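Local coordinates for FAD-binding oxidoreductase (Gulosibacter chungangensis, PDB 7PBG), which oxidises 4-alkylphenols, dehydrogenating 4-ethylphenol to 4-vinylphenol by means of a covalently bound FAD, at residues Ala16-Glu21 / Tyr77-His82; Val103-Gly108 / Phe225-Arg230; Pro256-Thr261 / Asp340-Ile345. All blocks are in the same frame, centred on the assembly; numbering follows the deposited sequence.

Contact 1 (Ala16-Glu21 / Tyr77-His82); sequences ANAISE and YGIPLH. With FAD (flavin-adenine dinucleotide), chain C.
Glu21 and Tyr77 supply the polar end of this contact: Tyr77 OH donates a hydrogen bond to Glu21 OE2. The refined separation of 2.4 Å is very short, so the bond's exact length is doubtful. The carboxylate meets the phenol at the edge of the ring, near its plane, but stands almost upright to it, the two planes being 79° apart. Glu21 OE2 also has a salt bridge to Lys76, and this second, charged partner would probably favour the ionised carboxylate.

The apolar part centres on Ala18. Its CB lies over one face of the Tyr77 ring in a CH-pi contact, 3.9 Å from the ring centroid and displaced from the ring centre, closest to CD2. Tyr77 has CG anti to its carbonyl carbon (chi1 -73°), a torsion that swings the ring out from the end of its own helix and across the helix of Ala16-Glu21. On the hydroxyl side, Asn17 CB comes obliquely to within 3.6 Å of Tyr77 OH. Ile79 also meets the Ala18 methyl, its CD1 pressed against Ala18 CB at 3.3 Å, closer than two carbons normally pack.

The backbone turn between Tyr77 and Ile79 is made by Gly78, whose positive phi marks the C-prime position of a Schellman motif ending helix 64-77. The chain then enters strand 81-84, where His82 CE1 lies 3.1 Å from FAD O3B. Helix 12-26 thus packs on the helix-to-strand turn of the FAD-binding domain, an alpha/beta unit whose next strand reaches the cofactor's adenosine ribose.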
loop_
_atom_site.group_PDB
_atom_site.type_symbol
_atom_site.label_atom_id
_atom_site.label_comp_id
_atom_site.label_asym_id
_atom_site.label_seq_id
_atom_site.Cartn_x
_atom_site.Cartn_y
_atom_site.Cartn_z
ATOM N N ALA A 16 -16.535 37.264 10.768
ATOM C CA ALA A 16 -17.677 37.759 9.962
ATOM C C ALA A 16 -17.178 38.098 8.545
ATOM O O ALA A 16 -17.957 37.941 7.573
ATOM C CB ALA A 16 -18.326 38.969 10.608
ATOM N N ASN A 17 -15.956 38.598 8.419
ATOM C CA ASN A 17 -15.421 39.038 7.103
ATOM C C ASN A 17 -15.172 37.789 6.252
ATOM O O ASN A 17 -15.581 37.813 5.092
ATOM C CB ASN A 17 -14.168 39.901 7.193
ATOM C CG ASN A 17 -14.462 41.332 7.586
ATOM O OD1 ASN A 17 -15.549 41.842 7.350
ATOM N ND2 ASN A 17 -13.486 41.972 8.186
ATOM N N ALA A 18 -14.613 36.737 6.853
ATOM C CA ALA A 18 -14.385 35.428 6.190
ATOM C C ALA A 18 -15.720 34.802 5.786
ATOM O O ALA A 18 -15.855 34.324 4.630
ATOM C CB ALA A 18 -13.607 34.522 7.101
ATOM N N ILE A 19 -16.705 34.807 6.685
ATOM C CA ILE A 19 -18.073 34.268 6.416
ATOM C C ILE A 19 -18.692 35.019 5.230
ATOM O O ILE A 19 -19.293 34.367 4.337
ATOM C CB ILE A 19 -18.979 34.319 7.673
ATOM C CG1 ILE A 19 -18.495 33.378 8.778
ATOM C CG2 ILE A 19 -20.439 34.056 7.321
ATOM C CD1 ILE A 19 -18.623 31.875 8.465
ATOM N N SER A 20 -18.550 36.339 5.181
ATOM C CA SER A 20 -19.057 37.156 4.054
ATOM C C SER A 20 -18.365 36.734 2.733
ATOM O O SER A 20 -19.080 36.617 1.693
ATOM C CB SER A 20 -18.897 38.625 4.374
ATOM O OG SER A 20 -19.108 39.381 3.207
ATOM N N GLU A 21 -17.067 36.405 2.752
ATOM C CA GLU A 21 -16.317 35.957 1.539
ATOM C C GLU A 21 -16.761 34.534 1.142
ATOM O O GLU A 21 -17.029 34.307 -0.047
ATOM C CB GLU A 21 -14.809 36.031 1.774
ATOM C CG GLU A 21 -14.289 37.470 1.863
ATOM C CD GLU A 21 -12.813 37.642 1.542
ATOM O OE1 GLU A 21 -12.320 36.980 0.592
ATOM O OE2 GLU A 21 -12.177 38.487 2.196
ATOM N N TYR A 77 -7.493 34.506 6.136
ATOM C CA TYR A 77 -7.986 34.911 7.485
ATOM C C TYR A 77 -7.343 34.105 8.606
ATOM O O TYR A 77 -7.643 34.427 9.735
ATOM C CB TYR A 77 -9.504 34.780 7.550
ATOM C CG TYR A 77 -10.180 35.861 6.767
ATOM C CD1 TYR A 77 -10.330 37.124 7.317
ATOM C CD2 TYR A 77 -10.630 35.659 5.482
ATOM C CE1 TYR A 77 -10.887 38.165 6.593
ATOM C CE2 TYR A 77 -11.184 36.689 4.738
ATOM C CZ TYR A 77 -11.341 37.944 5.307
ATOM O OH TYR A 77 -11.921 38.949 4.575
ATOM N N GLY A 78 -6.610 33.028 8.312
ATOM C CA GLY A 78 -6.026 32.169 9.368
ATOM C C GLY A 78 -7.088 31.384 10.125
ATOM O O GLY A 78 -6.936 31.177 11.326
ATOM N N ILE A 79 -8.139 30.959 9.426
ATOM C CA ILE A 79 -9.271 30.205 10.010
ATOM C C ILE A 79 -9.067 28.723 9.755
ATOM O O ILE A 79 -8.932 28.346 8.593
ATOM C CB ILE A 79 -10.602 30.742 9.463
ATOM C CG1 ILE A 79 -10.864 32.154 10.022
ATOM C CG2 ILE A 79 -11.707 29.752 9.768
ATOM C CD1 ILE A 79 -12.068 32.822 9.422
ATOM N N PRO A 80 -8.978 27.897 10.825
ATOM C CA PRO A 80 -8.858 26.447 10.678
ATOM C C PRO A 80 -10.116 25.810 10.079
ATOM O O PRO A 80 -11.260 26.293 10.297
ATOM C CB PRO A 80 -8.540 25.955 12.083
ATOM C CG PRO A 80 -9.149 26.990 12.989
ATOM C CD PRO A 80 -9.009 28.302 12.246
ATOM N N LEU A 81 -9.869 24.777 9.256
ATOM C CA LEU A 81 -10.912 24.029 8.514
ATOM C C LEU A 81 -10.836 22.568 8.965
ATOM O O LEU A 81 -9.733 22.048 9.210
ATOM C CB LEU A 81 -10.641 24.095 7.004
ATOM C CG LEU A 81 -10.641 25.466 6.338
ATOM C CD1 LEU A 81 -10.359 25.329 4.851
ATOM C CD2 LEU A 81 -11.972 26.182 6.579
ATOM N N HIS A 82 -11.972 21.902 8.986
ATOM C CA HIS A 82 -12.045 20.422 9.131
ATOM C C HIS A 82 -12.971 19.969 8.041
ATOM O O HIS A 82 -14.179 20.384 8.043
ATOM C CB HIS A 82 -12.487 19.998 10.535
ATOM C CG HIS A 82 -12.715 18.527 10.665
ATOM N ND1 HIS A 82 -11.813 17.588 10.120
ATOM C CD2 HIS A 82 -13.697 17.836 11.284
ATOM C CE1 HIS A 82 -12.239 16.385 10.425
ATOM N NE2 HIS A 82 -13.430 16.505 11.125
HETATM P PA FAD C . -15.856 10.781 7.640
HETATM O O1A FAD C . -16.349 11.156 9.000
HETATM O O2A FAD C . -16.408 11.517 6.444
HETATM O O5B FAD C . -14.297 10.953 7.629
HETATM C C5B FAD C . -13.482 10.495 8.699
HETATM C C4B FAD C . -12.248 11.363 8.740
HETATM O O4B FAD C . -11.462 11.195 7.524
HETATM C C3B FAD C . -12.492 12.878 8.816
HETATM O O3B FAD C . -12.746 13.297 10.154
HETATM C C2B FAD C . -11.224 13.449 8.162
HETATM O O2B FAD C . -10.176 13.467 9.114
HETATM C C1B FAD C . -10.976 12.438 7.048
HETATM N N9A FAD C . -11.639 12.738 5.805
HETATM C C8A FAD C . -12.805 12.192 5.369
HETATM N N7A FAD C . -13.148 12.639 4.197
HETATM C C5A FAD C . -12.193 13.573 3.871
HETATM C C6A FAD C . -11.991 14.349 2.726
HETATM N N6A FAD C . -12.847 14.371 1.696
HETATM N N1A FAD C . -10.916 15.169 2.721
HETATM C C2A FAD C . -10.062 15.135 3.776
HETATM N N3A FAD C . -10.136 14.417 4.889
HETATM C C4A FAD C . -11.243 13.647 4.871
HETATM N N1 FAD C . -15.146 1.665 11.129
HETATM C C2 FAD C . -14.565 0.820 10.296
HETATM O O2 FAD C . -13.622 1.192 9.551
HETATM N N3 FAD C . -15.013 -0.441 10.147
HETATM C C4 FAD C . -16.026 -0.957 10.903
HETATM O O4 FAD C . -16.446 -2.107 10.671
HETATM C C4X FAD C . -16.634 -0.124 11.823
HETATM N N5 FAD C . -17.592 -0.624 12.557
HETATM C C5X FAD C . -18.186 0.230 13.454
HETATM C C6 FAD C . -19.234 -0.274 14.236
HETATM C C7 FAD C . -19.929 0.524 15.124
HETATM C C7M FAD C . -21.065 -0.066 15.933
HETATM C C8 FAD C . -19.570 1.885 15.227
HETATM C C8M FAD C . -20.293 2.791 16.177
HETATM C C9 FAD C . -18.517 2.385 14.488
HETATM C C9A FAD C . -17.807 1.586 13.572
HETATM N N10 FAD C . -16.781 2.073 12.768
HETATM C C10 FAD C . -16.166 1.231 11.853
HETATM C "C1'" FAD C . -16.386 3.506 12.777
HETATM C "C2'" FAD C . -17.169 4.362 11.770
HETATM O "O2'" FAD C . -18.598 4.025 11.787
HETATM C "C3'" FAD C . -16.731 4.212 10.298
HETATM O "O3'" FAD C . -15.327 4.191 10.209
HETATM C "C4'" FAD C . -17.265 5.281 9.335
HETATM O "O4'" FAD C . -17.278 4.771 7.993
HETATM C "C5'" FAD C . -16.439 6.537 9.404
HETATM O "O5'" FAD C . -17.223 7.706 9.130
HETATM P P FAD C . -17.351 8.297 7.652
HETATM O O1P FAD C . -18.574 9.162 7.600
HETATM O O2P FAD C . -17.268 7.129 6.721
HETATM O O3P FAD C . -16.039 9.195 7.474
#

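Contact 2 (Val103-Gly108 / Phe225-Arg230); sequences VLLHLG and FGICTR. With FAD (flavin-adenine dinucleotide), chain C.
Cys228 O, which Leu107 CD2 approaches to 3.4 Å, accepts the shortest polar bond here, from FAD N6A at 2.8 Å with an N-H...O angle of 153°. The same residue gives its amide in return: Cys228 N donates to FAD N1A at 3.0 Å, with a nearly equal angle of 154°. One residue therefore uses both its backbone N-H and its carbonyl to hold the amino group and neighbouring ring nitrogen of the adenine, a pairing that fixes how the base is turned. The thiol has no share in these bonds: with SG anti to the backbone N (chi1 -174°), it is CB that lies near the adenine.

The segments themselves meet through aliphatic branches. Leu107 points CD2 at the second strand, where it touches Ile227 CG2 at 3.7 Å and, more distantly, Thr229 CG2 at 4.2 Å. Further along, Leu105 CD2 meets Ile227 CD1 at 3.9 Å, the two side chains crossing at about a right angle. Ile227 thus spends one branch on each leucine, while its CG2 also lies 3.9 Å from FAD N1A, placing this apolar cluster beside the adenine. The hydroxyl of Thr229 is bonded to Glu183.

Val67, Ile70 and Val71 of helix 64-77 continue the apolar packing. Strand 103-106 belongs to the mixed sheet containing strand 81-84, whereas strand 226-237 belongs to a separate antiparallel sheet, and the leucines and Ile227 bring the two together. Such a junction of two alpha/beta subdomains, with the dinucleotide lodged between them, is characteristic of the PCMH-type FAD-binding fold, here at its adenine pocket.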
loop_
_atom_site.group_PDB
_atom_site.type_symbol
_atom_site.label_atom_id
_atom_site.label_comp_id
_atom_site.label_asym_id
_atom_site.label_seq_id
_atom_site.Cartn_x
_atom_site.Cartn_y
_atom_site.Cartn_z
ATOM N N VAL A 103 -14.079 25.918 11.214
ATOM C CA VAL A 103 -15.143 25.930 10.180
ATOM C C VAL A 103 -15.179 24.517 9.589
ATOM O O VAL A 103 -14.120 24.057 9.113
ATOM C CB VAL A 103 -14.877 27.011 9.132
ATOM C CG1 VAL A 103 -15.778 26.864 7.935
ATOM C CG2 VAL A 103 -15.000 28.412 9.734
ATOM N N LEU A 104 -16.340 23.885 9.554
ATOM C CA LEU A 104 -16.463 22.493 9.040
ATOM C C LEU A 104 -16.831 22.527 7.560
ATOM O O LEU A 104 -17.701 23.388 7.146
ATOM C CB LEU A 104 -17.511 21.777 9.864
ATOM C CG LEU A 104 -17.373 21.949 11.383
ATOM C CD1 LEU A 104 -18.399 21.087 12.080
ATOM C CD2 LEU A 104 -15.985 21.578 11.856
ATOM N N LEU A 105 -16.191 21.655 6.770
ATOM C CA LEU A 105 -16.566 21.469 5.352
ATOM C C LEU A 105 -17.213 20.092 5.257
ATOM O O LEU A 105 -16.496 19.135 5.271
ATOM C CB LEU A 105 -15.353 21.552 4.421
ATOM C CG LEU A 105 -14.851 22.946 4.084
ATOM C CD1 LEU A 105 -14.683 23.823 5.309
ATOM C CD2 LEU A 105 -13.577 22.881 3.248
ATOM N N HIS A 106 -18.533 20.022 5.111
ATOM C CA HIS A 106 -19.212 18.739 4.841
ATOM C C HIS A 106 -19.313 18.563 3.321
ATOM O O HIS A 106 -20.306 18.982 2.726
ATOM C CB HIS A 106 -20.531 18.697 5.582
ATOM C CG HIS A 106 -21.268 17.432 5.368
ATOM N ND1 HIS A 106 -22.591 17.327 5.603
ATOM C CD2 HIS A 106 -20.863 16.267 4.846
ATOM C CE1 HIS A 106 -22.993 16.107 5.268
ATOM N NE2 HIS A 106 -21.950 15.435 4.819
ATOM N N LEU A 107 -18.311 17.914 2.746
ATOM C CA LEU A 107 -18.195 17.729 1.297
ATOM C C LEU A 107 -19.340 16.874 0.781
ATOM O O LEU A 107 -19.779 17.124 -0.328
ATOM C CB LEU A 107 -16.835 17.131 0.933
ATOM C CG LEU A 107 -15.761 18.184 0.651
ATOM C CD1 LEU A 107 -15.250 18.809 1.916
ATOM C CD2 LEU A 107 -14.639 17.612 -0.194
ATOM N N GLY A 108 -19.731 15.851 1.547
ATOM C CA GLY A 108 -20.619 14.814 1.031
ATOM C C GLY A 108 -22.052 15.315 0.878
ATOM O O GLY A 108 -22.821 14.636 0.200
ATOM N N PHE A 225 -3.456 17.188 5.661
ATOM C CA PHE A 225 -2.556 17.696 4.598
ATOM C C PHE A 225 -3.334 18.100 3.343
ATOM O O PHE A 225 -2.823 18.867 2.509
ATOM C CB PHE A 225 -1.518 16.649 4.223
ATOM C CG PHE A 225 -0.612 16.192 5.332
ATOM C CD1 PHE A 225 -0.406 16.953 6.477
ATOM C CD2 PHE A 225 -0.030 14.944 5.251
ATOM C CE1 PHE A 225 0.450 16.499 7.466
ATOM C CE2 PHE A 225 0.808 14.484 6.246
ATOM C CZ PHE A 225 1.044 15.273 7.342
ATOM N N GLY A 226 -4.576 17.672 3.223
ATOM C CA GLY A 226 -5.334 18.012 2.021
ATOM C C GLY A 226 -6.778 17.659 2.182
ATOM O O GLY A 226 -7.130 16.989 3.155
ATOM N N ILE A 227 -7.565 18.016 1.179
ATOM C CA ILE A 227 -9.022 17.721 1.112
ATOM C C ILE A 227 -9.312 16.902 -0.151
ATOM O O ILE A 227 -9.134 17.380 -1.260
ATOM C CB ILE A 227 -9.834 19.009 1.228
ATOM C CG1 ILE A 227 -9.440 19.801 2.472
ATOM C CG2 ILE A 227 -11.321 18.693 1.141
ATOM C CD1 ILE A 227 -10.101 21.170 2.544
ATOM N N CYS A 228 -9.744 15.654 0.015
ATOM C CA CYS A 228 -10.007 14.755 -1.106
ATOM C C CYS A 228 -11.403 15.058 -1.724
ATOM O O CYS A 228 -12.380 15.237 -0.977
ATOM C CB CYS A 228 -9.994 13.333 -0.637
ATOM S SG CYS A 228 -10.143 12.176 -2.018
ATOM N N THR A 229 -11.438 15.225 -3.040
ATOM C CA THR A 229 -12.690 15.544 -3.777
ATOM C C THR A 229 -13.083 14.380 -4.683
ATOM O O THR A 229 -14.188 14.405 -5.257
ATOM C CB THR A 229 -12.485 16.857 -4.525
ATOM O OG1 THR A 229 -11.376 16.686 -5.414
ATOM C CG2 THR A 229 -12.224 17.993 -3.561
ATOM N N ARG A 230 -12.234 13.393 -4.837
ATOM C CA ARG A 230 -12.518 12.248 -5.757
ATOM C C ARG A 230 -11.590 11.121 -5.380
ATOM O O ARG A 230 -10.381 11.395 -5.071
ATOM C CB ARG A 230 -12.339 12.684 -7.220
ATOM C CG ARG A 230 -12.852 11.627 -8.194
ATOM C CD ARG A 230 -12.355 11.785 -9.612
ATOM N NE ARG A 230 -12.824 13.038 -10.163
ATOM C CZ ARG A 230 -13.078 13.279 -11.426
ATOM N NH1 ARG A 230 -12.909 12.337 -12.341
ATOM N NH2 ARG A 230 -13.541 14.472 -11.749
HETATM P PA FAD C . -15.856 10.781 7.640
HETATM O O1A FAD C . -16.349 11.156 9.000
HETATM O O2A FAD C . -16.408 11.517 6.444
HETATM O O5B FAD C . -14.297 10.953 7.629
HETATM C C5B FAD C . -13.482 10.495 8.699
HETATM C C4B FAD C . -12.248 11.363 8.740
HETATM O O4B FAD C . -11.462 11.195 7.524
HETATM C C3B FAD C . -12.492 12.878 8.816
HETATM O O3B FAD C . -12.746 13.297 10.154
HETATM C C2B FAD C . -11.224 13.449 8.162
HETATM O O2B FAD C . -10.176 13.467 9.114
HETATM C C1B FAD C . -10.976 12.438 7.048
HETATM N N9A FAD C . -11.639 12.738 5.805
HETATM C C8A FAD C . -12.805 12.192 5.369
HETATM N N7A FAD C . -13.148 12.639 4.197
HETATM C C5A FAD C . -12.193 13.573 3.871
HETATM C C6A FAD C . -11.991 14.349 2.726
HETATM N N6A FAD C . -12.847 14.371 1.696
HETATM N N1A FAD C . -10.916 15.169 2.721
HETATM C C2A FAD C . -10.062 15.135 3.776
HETATM N N3A FAD C . -10.136 14.417 4.889
HETATM C C4A FAD C . -11.243 13.647 4.871
HETATM N N1 FAD C . -15.146 1.665 11.129
HETATM C C2 FAD C . -14.565 0.820 10.296
HETATM O O2 FAD C . -13.622 1.192 9.551
HETATM N N3 FAD C . -15.013 -0.441 10.147
HETATM C C4 FAD C . -16.026 -0.957 10.903
HETATM O O4 FAD C . -16.446 -2.107 10.671
HETATM C C4X FAD C . -16.634 -0.124 11.823
HETATM N N5 FAD C . -17.592 -0.624 12.557
HETATM C C5X FAD C . -18.186 0.230 13.454
HETATM C C6 FAD C . -19.234 -0.274 14.236
HETATM C C7 FAD C . -19.929 0.524 15.124
HETATM C C7M FAD C . -21.065 -0.066 15.933
HETATM C C8 FAD C . -19.570 1.885 15.227
HETATM C C8M FAD C . -20.293 2.791 16.177
HETATM C C9 FAD C . -18.517 2.385 14.488
HETATM C C9A FAD C . -17.807 1.586 13.572
HETATM N N10 FAD C . -16.781 2.073 12.768
HETATM C C10 FAD C . -16.166 1.231 11.853
HETATM C "C1'" FAD C . -16.386 3.506 12.777
HETATM C "C2'" FAD C . -17.169 4.362 11.770
HETATM O "O2'" FAD C . -18.598 4.025 11.787
HETATM C "C3'" FAD C . -16.731 4.212 10.298
HETATM O "O3'" FAD C . -15.327 4.191 10.209
HETATM C "C4'" FAD C . -17.265 5.281 9.335
HETATM O "O4'" FAD C . -17.278 4.771 7.993
HETATM C "C5'" FAD C . -16.439 6.537 9.404
HETATM O "O5'" FAD C . -17.223 7.706 9.130
HETATM P P FAD C . -17.351 8.297 7.652
HETATM O O1P FAD C . -18.574 9.162 7.600
HETATM O O2P FAD C . -17.268 7.129 6.721
HETATM O O3P FAD C . -16.039 9.195 7.474
#

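Contact 3 (Pro256-Thr261 / Asp340-Ile345); sequences PAIMET and DAYLQI
Thr261 is the main bump on the helix of Pro256-Thr261, its methyl CG2 projecting into a shallow hollow between Ala341 and Tyr342. CG2 touches Ala341 CB at 3.7 Å and also stands over a face of the Tyr342 ring, 4.0 Å from the centroid and 17° off the ring normal. OG1 is anti to the carbonyl carbon (chi1 -58°), which turns it back along the helix to bond Ala257 O at 2.6 Å and leaves CG2 anti to the backbone N, facing the partner segment. That carbonyl also accepts from Thr261 N, and the two donors reach it from opposite faces of its plane. A serine in place of Thr261 would lack CG2, is likely to leave a gap against Ala341 and would take away the methyl covering the Tyr342 face.

The opposing bump is Ile345, brought round by the type I turn from Tyr342 to Ile345. Its CD1 settles in the groove formed by Ala257, Ile258 and Thr261, 3.8 Å from Ala257 CB and 4.2 Å from Ile258 CG1. At the Tyr342 edge, CE1 approaches Ile258 O at 3.9 Å, while the hydroxyl bonds to Thr262.

Helix 255-266 and the end of helix 328-342 lie side by side on the eight-stranded antiparallel sheet: Ile258, Tyr342 and Ile345 all rest on Phe249 of strand 241-249, and Ile258 also reaches Trp318 and Val320 of strand 318-326.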
loop_
_atom_site.group_PDB
_atom_site.type_symbol
_atom_site.label_atom_id
_atom_site.label_comp_id
_atom_site.label_asym_id
_atom_site.label_seq_id
_atom_site.Cartn_x
_atom_site.Cartn_y
_atom_site.Cartn_z
ATOM N N PRO A 256 -7.832 -18.094 23.554
ATOM C CA PRO A 256 -6.500 -18.414 23.057
ATOM C C PRO A 256 -6.492 -19.468 21.948
ATOM O O PRO A 256 -5.890 -19.246 20.892
ATOM C CB PRO A 256 -5.739 -18.906 24.297
ATOM C CG PRO A 256 -6.436 -18.237 25.415
ATOM C CD PRO A 256 -7.912 -18.191 25.026
ATOM N N ALA A 257 -7.191 -20.582 22.141
ATOM C CA ALA A 257 -7.212 -21.607 21.099
ATOM C C ALA A 257 -7.871 -21.078 19.816
ATOM O O ALA A 257 -7.507 -21.557 18.692
ATOM C CB ALA A 257 -7.899 -22.837 21.583
ATOM N N ILE A 258 -8.912 -20.267 19.962
ATOM C CA ILE A 258 -9.571 -19.707 18.769
ATOM C C ILE A 258 -8.535 -18.921 17.956
ATOM O O ILE A 258 -8.438 -19.117 16.762
ATOM C CB ILE A 258 -10.767 -18.838 19.108
ATOM C CG1 ILE A 258 -11.870 -19.635 19.822
ATOM C CG2 ILE A 258 -11.213 -18.111 17.848
ATOM C CD1 ILE A 258 -12.937 -18.751 20.491
ATOM N N MET A 259 -7.764 -18.044 18.609
ATOM C CA MET A 259 -6.866 -17.158 17.875
ATOM C C MET A 259 -5.723 -18.012 17.285
ATOM O O MET A 259 -5.358 -17.783 16.139
ATOM C CB MET A 259 -6.316 -16.042 18.774
ATOM C CG MET A 259 -7.348 -15.148 19.384
ATOM S SD MET A 259 -8.650 -14.538 18.290
ATOM C CE MET A 259 -7.631 -13.591 17.163
ATOM N N GLU A 260 -5.205 -19.001 18.036
ATOM C CA GLU A 260 -4.060 -19.796 17.579
ATOM C C GLU A 260 -4.531 -20.738 16.468
ATOM O O GLU A 260 -3.699 -21.081 15.640
ATOM C CB GLU A 260 -3.406 -20.520 18.736
ATOM C CG GLU A 260 -2.697 -19.573 19.669
ATOM C CD GLU A 260 -1.407 -18.947 19.163
ATOM O OE1 GLU A 260 -0.859 -19.425 18.151
ATOM O OE2 GLU A 260 -0.915 -18.018 19.820
ATOM N N THR A 261 -5.815 -21.108 16.413
ATOM C CA THR A 261 -6.344 -21.930 15.303
ATOM C C THR A 261 -6.502 -21.073 14.036
ATOM O O THR A 261 -6.207 -21.548 12.907
ATOM C CB THR A 261 -7.670 -22.612 15.655
ATOM O OG1 THR A 261 -7.419 -23.411 16.811
ATOM C CG2 THR A 261 -8.221 -23.484 14.548
ATOM N N ASP A 340 -13.190 -28.559 10.426
ATOM C CA ASP A 340 -12.365 -29.621 11.064
ATOM C C ASP A 340 -11.407 -29.006 12.075
ATOM O O ASP A 340 -11.198 -29.624 13.154
ATOM C CB ASP A 340 -11.566 -30.413 10.044
ATOM C CG ASP A 340 -12.395 -31.397 9.243
ATOM O OD1 ASP A 340 -11.804 -31.992 8.333
ATOM O OD2 ASP A 340 -13.611 -31.528 9.503
ATOM N N ALA A 341 -10.884 -27.833 11.773
ATOM C CA ALA A 341 -9.922 -27.146 12.658
ATOM C C ALA A 341 -10.591 -26.690 13.962
ATOM O O ALA A 341 -10.099 -27.028 15.052
ATOM C CB ALA A 341 -9.248 -25.975 11.966
ATOM N N TYR A 342 -11.680 -25.941 13.872
ATOM C CA TYR A 342 -12.289 -25.251 15.012
ATOM C C TYR A 342 -13.073 -26.245 15.875
ATOM O O TYR A 342 -13.212 -26.017 17.079
ATOM C CB TYR A 342 -13.128 -24.092 14.511
ATOM C CG TYR A 342 -12.356 -22.886 14.047
ATOM C CD1 TYR A 342 -11.790 -22.037 14.980
ATOM C CD2 TYR A 342 -12.238 -22.587 12.702
ATOM C CE1 TYR A 342 -11.118 -20.888 14.585
ATOM C CE2 TYR A 342 -11.595 -21.434 12.279
ATOM C CZ TYR A 342 -11.067 -20.578 13.228
ATOM O OH TYR A 342 -10.482 -19.484 12.695
ATOM N N LEU A 343 -13.579 -27.321 15.272
ATOM C CA LEU A 343 -14.428 -28.275 16.021
ATOM C C LEU A 343 -13.553 -29.163 16.901
ATOM O O LEU A 343 -14.154 -29.842 17.746
ATOM C CB LEU A 343 -15.323 -29.120 15.116
ATOM C CG LEU A 343 -16.534 -28.439 14.473
ATOM C CD1 LEU A 343 -17.368 -29.487 13.784
ATOM C CD2 LEU A 343 -17.381 -27.666 15.438
ATOM N N GLN A 344 -12.227 -29.088 16.787
ATOM C CA GLN A 344 -11.338 -29.751 17.780
ATOM C C GLN A 344 -11.340 -29.011 19.120
ATOM O O GLN A 344 -10.793 -29.571 20.089
ATOM C CB GLN A 344 -9.922 -29.899 17.267
ATOM C CG GLN A 344 -9.815 -30.845 16.094
ATOM C CD GLN A 344 -8.390 -31.306 15.993
ATOM O OE1 GLN A 344 -7.511 -30.472 15.860
ATOM N NE2 GLN A 344 -8.154 -32.613 16.080
ATOM N N ILE A 345 -11.844 -27.779 19.174
ATOM C CA ILE A 345 -12.042 -27.073 20.465
ATOM C C ILE A 345 -13.271 -27.660 21.125
ATOM O O ILE A 345 -14.362 -27.562 20.577
ATOM C CB ILE A 345 -12.109 -25.560 20.275
ATOM C CG1 ILE A 345 -10.816 -25.090 19.606
ATOM C CG2 ILE A 345 -12.385 -24.863 21.599
ATOM C CD1 ILE A 345 -10.783 -23.606 19.247
#

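How the contacts relate
The three contacts follow one another along the chain, each closing its own loop before the next opens. Contact 1 brings the N-terminal helix 12-26 back onto the end of helix 64-77. Contact 2 spans a longer excursion, from strand 103-106 to strand 226-237. These two join directly: strands 81-84 and 103-106 are parallel neighbours in one sheet, with His82 O 2.7 Å from Leu105 N, and both contacts touch the adenosine half of FAD. Contact 3 lies on the opposite side of the chain's centre, its centre about 45 Å from that of contact 2, and joins two helices covering the separate eight-stranded sheet.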